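Local coordinates for protein 2-keto-3-deoxygluconate kinase (Thermotoga maritima, PDB 2AFB) that probably phosphorylates 2-keto-3-deoxygluconate at the expense of ATP, as a sugar kinase of the pfkB family, at residues Ile21-Ser26 / Phe39-Gly44; Gly94-Ile99 / Val114-His119. All coordinates share one frame; numbering follows the deposited sequence.

Contacts 1 and 2 belong to the same small mixed sheet, whose strand order is 38-44, 22-26, 99-103, 112-116. Contact 1 is the buried one. It is a regular hairpin with a full set of backbone bonds, apolar packing on one face and a mostly polar face with bound water. Contact 2 is partly buried and lies where strands 99-103 and 112-116 pass into loops. It has one bridge of backbone pairing and is held mainly by an arginine. The two touch where Leu-23 N lies 2.9 Å from Gly-98 O, a probable hydrogen bond. Both reach the second subunit, contact 1 by packing and strand pairing, contact 2 chiefly by charge.

Contact 1: residues Ile21-Ser26 / Phe39-Gly44; sequences IMLRLS and FDVTYG
Leu-23 meets the ring of Tyr-43 on the apolar face of an antiparallel strand pair. Its CD1 methyl comes obliquely to the ring, 3.6 Å from CE2 of Tyr-43. CG of Leu-23 is anti to the backbone N (chi1 171°), and the end of the side chain leans toward the other strand. The same methyl lies 3.8 Å from CG1 of Val-41. With an alanine in place of Tyr-43, Leu-23 CD1 would probably lose its ring partner and a gap would open toward helix 71-82. Further along, Leu-25 and Val-41 lie side by side. CB of Leu-25 sits over the face of the Phe-39 ring, 4.3 Å from the ring centroid, in a CH-pi contact.

Six backbone hydrogen bonds tie the strands. They join Met-22 with Gly-44, Arg-24 with Thr-42 and Ser-26 with Asp-40, two for each pair. The longest runs from Thr-42 N to Arg-24 O, at 3.2 Å.

The other face carries the polar side chains Arg-24, Ser-26, Asp-40 and Thr-42, beside Met-22. CG2 of Thr-42 lies over one face of the Arg-24 guanidinium, toward its rim, 3.8 Å from NE. Arg-24 NE donates to a water that in turn donates to Asp-40 O. Ser-26 OG is 2.6 Å from this water and hydrogen-bonded to it. A second water joins Ser-26 OG to Asp-40 OD2. NH1 of Arg-24 turns to salt bridges with Asp-286 and Asp-328.

This hairpin is probably part of the lid seen in ribokinase-like sugar kinases. Tyr-43 packs on Leu-72, Ala-75 and Ala-76 of helix 71-82. Strand 22-26 pairs on its other edge with strand 99-103, and at Phe-39 and Asp-40 the sheet runs on into an antiparallel strand of the second subunit.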
loop_
_atom_site.group_PDB
_atom_site.type_symbol
_atom_site.label_atom_id
_atom_site.label_comp_id
_atom_site.label_asym_id
_atom_site.label_seq_id
_atom_site.Cartn_x
_atom_site.Cartn_y
_atom_site.Cartn_z
ATOM N N ILE A 21 20.009 16.361 -9.974
ATOM C CA ILE A 21 19.207 15.376 -9.304
ATOM C C ILE A 21 17.727 15.678 -9.512
ATOM O O ILE A 21 17.284 16.832 -9.466
ATOM C CB ILE A 21 19.607 15.242 -7.822
ATOM C CG1 ILE A 21 18.923 14.005 -7.236
ATOM C CG2 ILE A 21 19.309 16.526 -7.044
ATOM C CD1 ILE A 21 19.330 13.608 -5.872
HETATM N N MSE A 22 16.978 14.632 -9.830
HETATM C CA MSE A 22 15.596 14.766 -10.181
HETATM C C MSE A 22 14.742 13.966 -9.250
HETATM O O MSE A 22 15.178 12.941 -8.723
HETATM C CB MSE A 22 15.331 14.247 -11.582
HETATM C CG MSE A 22 15.984 15.040 -12.594
HETATM SE SE MSE A 22 15.805 14.255 -14.351
HETATM C CE MSE A 22 17.103 12.637 -14.202
ATOM N N LEU A 23 13.505 14.426 -9.107
ATOM C CA LEU A 23 12.445 13.586 -8.547
ATOM C C LEU A 23 12.090 12.456 -9.509
ATOM O O LEU A 23 11.765 12.736 -10.662
ATOM C CB LEU A 23 11.200 14.422 -8.321
ATOM C CG LEU A 23 9.919 13.615 -7.943
ATOM C CD1 LEU A 23 9.973 12.945 -6.602
ATOM C CD2 LEU A 23 8.712 14.547 -7.992
ATOM N N ARG A 24 12.109 11.200 -9.044
ATOM C CA ARG A 24 11.722 10.078 -9.872
ATOM C C ARG A 24 10.371 9.491 -9.421
ATOM O O ARG A 24 10.168 9.174 -8.260
ATOM C CB ARG A 24 12.754 9.003 -9.851
ATOM C CG ARG A 24 12.608 8.045 -11.021
ATOM C CD ARG A 24 13.528 6.847 -10.860
ATOM N NE ARG A 24 12.853 5.760 -10.210
ATOM C CZ ARG A 24 13.324 4.530 -10.033
ATOM N NH1 ARG A 24 14.540 4.162 -10.423
ATOM N NH2 ARG A 24 12.532 3.645 -9.441
ATOM N N LEU A 25 9.476 9.345 -10.388
ATOM C CA LEU A 25 8.112 8.913 -10.128
ATOM C C LEU A 25 7.898 7.650 -10.921
ATOM O O LEU A 25 7.960 7.683 -12.138
ATOM C CB LEU A 25 7.141 9.977 -10.507
ATOM C CG LEU A 25 7.152 11.327 -9.739
ATOM C CD1 LEU A 25 6.121 12.197 -10.366
ATOM C CD2 LEU A 25 6.894 11.207 -8.231
ATOM N N SER A 26 7.721 6.517 -10.239
ATOM C CA SER A 26 7.543 5.240 -10.938
ATOM C C SER A 26 6.320 4.509 -10.437
ATOM O O SER A 26 6.116 4.473 -9.227
ATOM C CB SER A 26 8.781 4.339 -10.834
ATOM O OG SER A 26 9.188 4.252 -9.477
ATOM N N PHE A 39 2.470 6.711 -7.507
ATOM C CA PHE A 39 3.862 6.691 -7.907
ATOM C C PHE A 39 4.719 6.514 -6.652
ATOM O O PHE A 39 4.526 7.240 -5.666
ATOM C CB PHE A 39 4.310 8.009 -8.535
ATOM C CG PHE A 39 3.732 8.269 -9.887
ATOM C CD1 PHE A 39 3.915 7.360 -10.914
ATOM C CD2 PHE A 39 3.004 9.458 -10.137
ATOM C CE1 PHE A 39 3.357 7.576 -12.185
ATOM C CE2 PHE A 39 2.473 9.700 -11.392
ATOM C CZ PHE A 39 2.639 8.740 -12.433
ATOM N N ASP A 40 5.637 5.539 -6.724
ATOM C CA ASP A 40 6.783 5.419 -5.860
ATOM C C ASP A 40 7.669 6.609 -6.128
ATOM O O ASP A 40 7.806 7.020 -7.258
ATOM C CB ASP A 40 7.527 4.128 -6.152
ATOM C CG ASP A 40 6.688 2.895 -5.809
ATOM O OD1 ASP A 40 5.950 2.988 -4.817
ATOM O OD2 ASP A 40 6.777 1.846 -6.471
ATOM N N VAL A 41 8.225 7.146 -5.053
ATOM C CA VAL A 41 9.009 8.364 -5.032
ATOM C C VAL A 41 10.430 8.026 -4.631
ATOM O O VAL A 41 10.647 7.277 -3.719
ATOM C CB VAL A 41 8.479 9.374 -3.978
ATOM C CG1 VAL A 41 9.481 10.488 -3.712
ATOM C CG2 VAL A 41 7.164 9.977 -4.460
ATOM N N THR A 42 11.370 8.564 -5.381
ATOM C CA THR A 42 12.770 8.596 -5.013
ATOM C C THR A 42 13.460 9.747 -5.721
ATOM O O THR A 42 12.834 10.514 -6.462
ATOM C CB THR A 42 13.497 7.234 -5.225
ATOM O OG1 THR A 42 14.731 7.252 -4.478
ATOM C CG2 THR A 42 13.775 6.943 -6.722
ATOM N N TYR A 43 14.746 9.934 -5.456
ATOM C CA TYR A 43 15.463 11.051 -6.040
ATOM C C TYR A 43 16.740 10.494 -6.648
ATOM O O TYR A 43 17.430 9.712 -6.010
ATOM C CB TYR A 43 15.720 12.158 -4.982
ATOM C CG TYR A 43 14.425 12.750 -4.470
ATOM C CD1 TYR A 43 13.757 12.180 -3.408
ATOM C CD2 TYR A 43 13.857 13.878 -5.071
ATOM C CE1 TYR A 43 12.538 12.682 -2.989
ATOM C CE2 TYR A 43 12.677 14.388 -4.650
ATOM C CZ TYR A 43 11.999 13.782 -3.629
ATOM O OH TYR A 43 10.803 14.313 -3.212
ATOM N N GLY A 44 17.066 10.879 -7.874
ATOM C CA GLY A 44 18.374 10.494 -8.414
ATOM C C GLY A 44 18.833 11.217 -9.641
ATOM O O GLY A 44 18.149 12.092 -10.129
HETATM O O HOH W 1 10.515 6.192 -8.256
HETATM O O HOH W 2 8.305 1.816 -8.728
#

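Contact 2: residues Gly94-Ile99 / Val114-His119; sequences GNRIGI and VYDRAH
Arg-96 grips the backbone carbonyl of Asp-116 end-on with two nitrogens. NH1 and NH2 of Arg-96 each donate to Asp-116 O at 3.0 Å. The oxygen lies in the guanidinium plane, but the donors stand above the carbonyl plane, off its lone pairs. A third donor, Ile-99 N, reaches the same Asp-116 O at 2.9 Å. This one carbonyl is therefore held by three N-H groups, two of them from a cationic side chain, which would probably polarise it. Arg-96 NH1 also makes a weak bond to Ala-118 O, bent to 122°.

The Arg-96 chain bends at chi3 (-68°), which helps turn the guanidinium to the Asp-116 carbonyl. NH2 of Arg-96 forms a salt bridge with OD2 of Asp-116 at 3.3 Å, the two planes 41° apart. Stronger partners lie across the interface with the second subunit. Arg-96 NE and Asp-116 OD2 make salt bridges to Asp-116 and Arg-96 of that subunit, so two arginines and two aspartates gather there.

The return bond of the Ile-99 and Asp-116 pair runs from Asp-116 N to Ile-99 O, at 2.8 Å. Next to it the backbones approach closely, with CA of Gly-98 3.9 Å from CA of Arg-117. Past that close point the two segments part toward Arg-96 and His-119, where a water accepts from Asn-95 N and donates to His-119 O.

The contact sits where strand 112-116, an outer strand of the sheet within this chain, leaves strand 99-103. Ile-99 packs on Leu-23 and Leu-25 of strand 22-26, and Arg-117 reaches Glu-20 in a salt bridge.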
loop_
_atom_site.group_PDB
_atom_site.type_symbol
_atom_site.label_atom_id
_atom_site.label_comp_id
_atom_site.label_asym_id
_atom_site.label_seq_id
_atom_site.Cartn_x
_atom_site.Cartn_y
_atom_site.Cartn_z
ATOM N N GLY A 94 15.892 29.211 -7.876
ATOM C CA GLY A 94 15.122 28.790 -9.047
ATOM C C GLY A 94 13.708 28.351 -8.705
ATOM O O GLY A 94 13.295 28.384 -7.539
ATOM N N ASN A 95 13.036 27.807 -9.719
ATOM C CA ASN A 95 11.594 27.623 -9.711
ATOM C C ASN A 95 11.033 26.258 -9.483
ATOM O O ASN A 95 9.960 26.137 -8.917
ATOM C CB ASN A 95 11.041 28.203 -11.016
ATOM C CG ASN A 95 11.301 29.651 -11.097
ATOM O OD1 ASN A 95 11.085 30.369 -10.116
ATOM N ND2 ASN A 95 11.892 30.088 -12.203
ATOM N N ARG A 96 11.731 25.226 -9.936
ATOM C CA ARG A 96 11.251 23.862 -9.833
ATOM C C ARG A 96 12.429 22.892 -9.788
ATOM O O ARG A 96 13.549 23.225 -10.203
ATOM C CB ARG A 96 10.365 23.475 -11.027
ATOM C CG ARG A 96 11.110 23.287 -12.366
ATOM C CD ARG A 96 10.142 23.201 -13.540
ATOM N NE ARG A 96 9.335 21.982 -13.500
ATOM C CZ ARG A 96 9.728 20.808 -13.975
ATOM N NH1 ARG A 96 10.914 20.657 -14.577
ATOM N NH2 ARG A 96 8.929 19.776 -13.871
ATOM N N ILE A 97 12.136 21.707 -9.285
ATOM C CA ILE A 97 12.974 20.525 -9.453
ATOM C C ILE A 97 12.591 19.792 -10.714
ATOM O O ILE A 97 11.441 19.786 -11.120
ATOM C CB ILE A 97 12.900 19.570 -8.260
ATOM C CG1 ILE A 97 14.146 18.668 -8.213
ATOM C CG2 ILE A 97 11.612 18.727 -8.273
ATOM C CD1 ILE A 97 14.192 17.668 -7.022
ATOM N N GLY A 98 13.581 19.242 -11.384
ATOM C CA GLY A 98 13.331 18.383 -12.523
ATOM C C GLY A 98 12.739 17.074 -12.072
ATOM O O GLY A 98 12.933 16.647 -10.924
ATOM N N ILE A 99 11.972 16.467 -12.972
ATOM C CA ILE A 99 11.268 15.245 -12.703
ATOM C C ILE A 99 11.440 14.260 -13.852
ATOM O O ILE A 99 11.475 14.658 -15.017
ATOM C CB ILE A 99 9.712 15.480 -12.594
ATOM C CG1 ILE A 99 9.401 16.535 -11.544
ATOM C CG2 ILE A 99 9.034 14.153 -12.349
ATOM C CD1 ILE A 99 7.890 16.906 -11.469
ATOM N N VAL A 114 9.475 9.112 -19.290
ATOM C CA VAL A 114 8.977 10.390 -19.694
ATOM C C VAL A 114 9.717 11.480 -18.888
ATOM O O VAL A 114 9.505 11.619 -17.704
ATOM C CB VAL A 114 7.487 10.490 -19.388
ATOM C CG1 VAL A 114 6.962 11.823 -19.799
ATOM C CG2 VAL A 114 6.705 9.353 -20.092
ATOM N N TYR A 115 10.534 12.292 -19.536
ATOM C CA TYR A 115 11.224 13.379 -18.837
ATOM C C TYR A 115 10.370 14.642 -18.679
ATOM O O TYR A 115 9.662 15.052 -19.605
ATOM C CB TYR A 115 12.530 13.777 -19.586
ATOM C CG TYR A 115 13.578 12.720 -19.452
ATOM C CD1 TYR A 115 14.274 12.550 -18.240
ATOM C CD2 TYR A 115 13.812 11.820 -20.482
ATOM C CE1 TYR A 115 15.205 11.549 -18.092
ATOM C CE2 TYR A 115 14.739 10.794 -20.338
ATOM C CZ TYR A 115 15.444 10.678 -19.149
ATOM O OH TYR A 115 16.377 9.680 -19.010
ATOM N N ASP A 116 10.566 15.314 -17.548
ATOM C CA ASP A 116 9.961 16.627 -17.254
ATOM C C ASP A 116 10.965 17.461 -16.448
ATOM O O ASP A 116 10.750 17.784 -15.273
ATOM C CB ASP A 116 8.700 16.359 -16.473
ATOM C CG ASP A 116 7.821 17.585 -16.323
ATOM O OD1 ASP A 116 8.007 18.573 -17.085
ATOM O OD2 ASP A 116 6.970 17.553 -15.408
ATOM N N ARG A 117 12.127 17.693 -17.074
ATOM C CA ARG A 117 13.289 18.272 -16.421
ATOM C C ARG A 117 13.539 19.700 -16.901
ATOM O O ARG A 117 14.279 20.446 -16.291
ATOM C CB ARG A 117 14.524 17.363 -16.619
ATOM C CG ARG A 117 15.023 17.253 -18.082
ATOM C CD ARG A 117 16.112 16.156 -18.321
ATOM N NE ARG A 117 17.098 16.161 -17.258
ATOM C CZ ARG A 117 18.028 15.219 -17.098
ATOM N NH1 ARG A 117 18.116 14.219 -17.992
ATOM N NH2 ARG A 117 18.851 15.275 -16.043
ATOM N N ALA A 118 12.870 20.115 -17.953
ATOM C CA ALA A 118 13.139 21.440 -18.504
ATOM C C ALA A 118 12.814 22.549 -17.516
ATOM O O ALA A 118 11.902 22.454 -16.734
ATOM C CB ALA A 118 12.381 21.627 -19.773
ATOM N N HIS A 119 13.631 23.574 -17.518
ATOM C CA HIS A 119 13.421 24.771 -16.706
ATOM C C HIS A 119 13.626 24.511 -15.223
ATOM O O HIS A 119 13.208 25.305 -14.404
ATOM C CB HIS A 119 12.033 25.393 -16.969
ATOM C CG HIS A 119 11.696 25.522 -18.415
ATOM N ND1 HIS A 119 12.340 26.407 -19.256
ATOM C CD2 HIS A 119 10.767 24.886 -19.174
ATOM C CE1 HIS A 119 11.832 26.299 -20.474
ATOM N NE2 HIS A 119 10.871 25.389 -20.449
HETATM O O HOH W 3 14.139 27.100 -12.285
#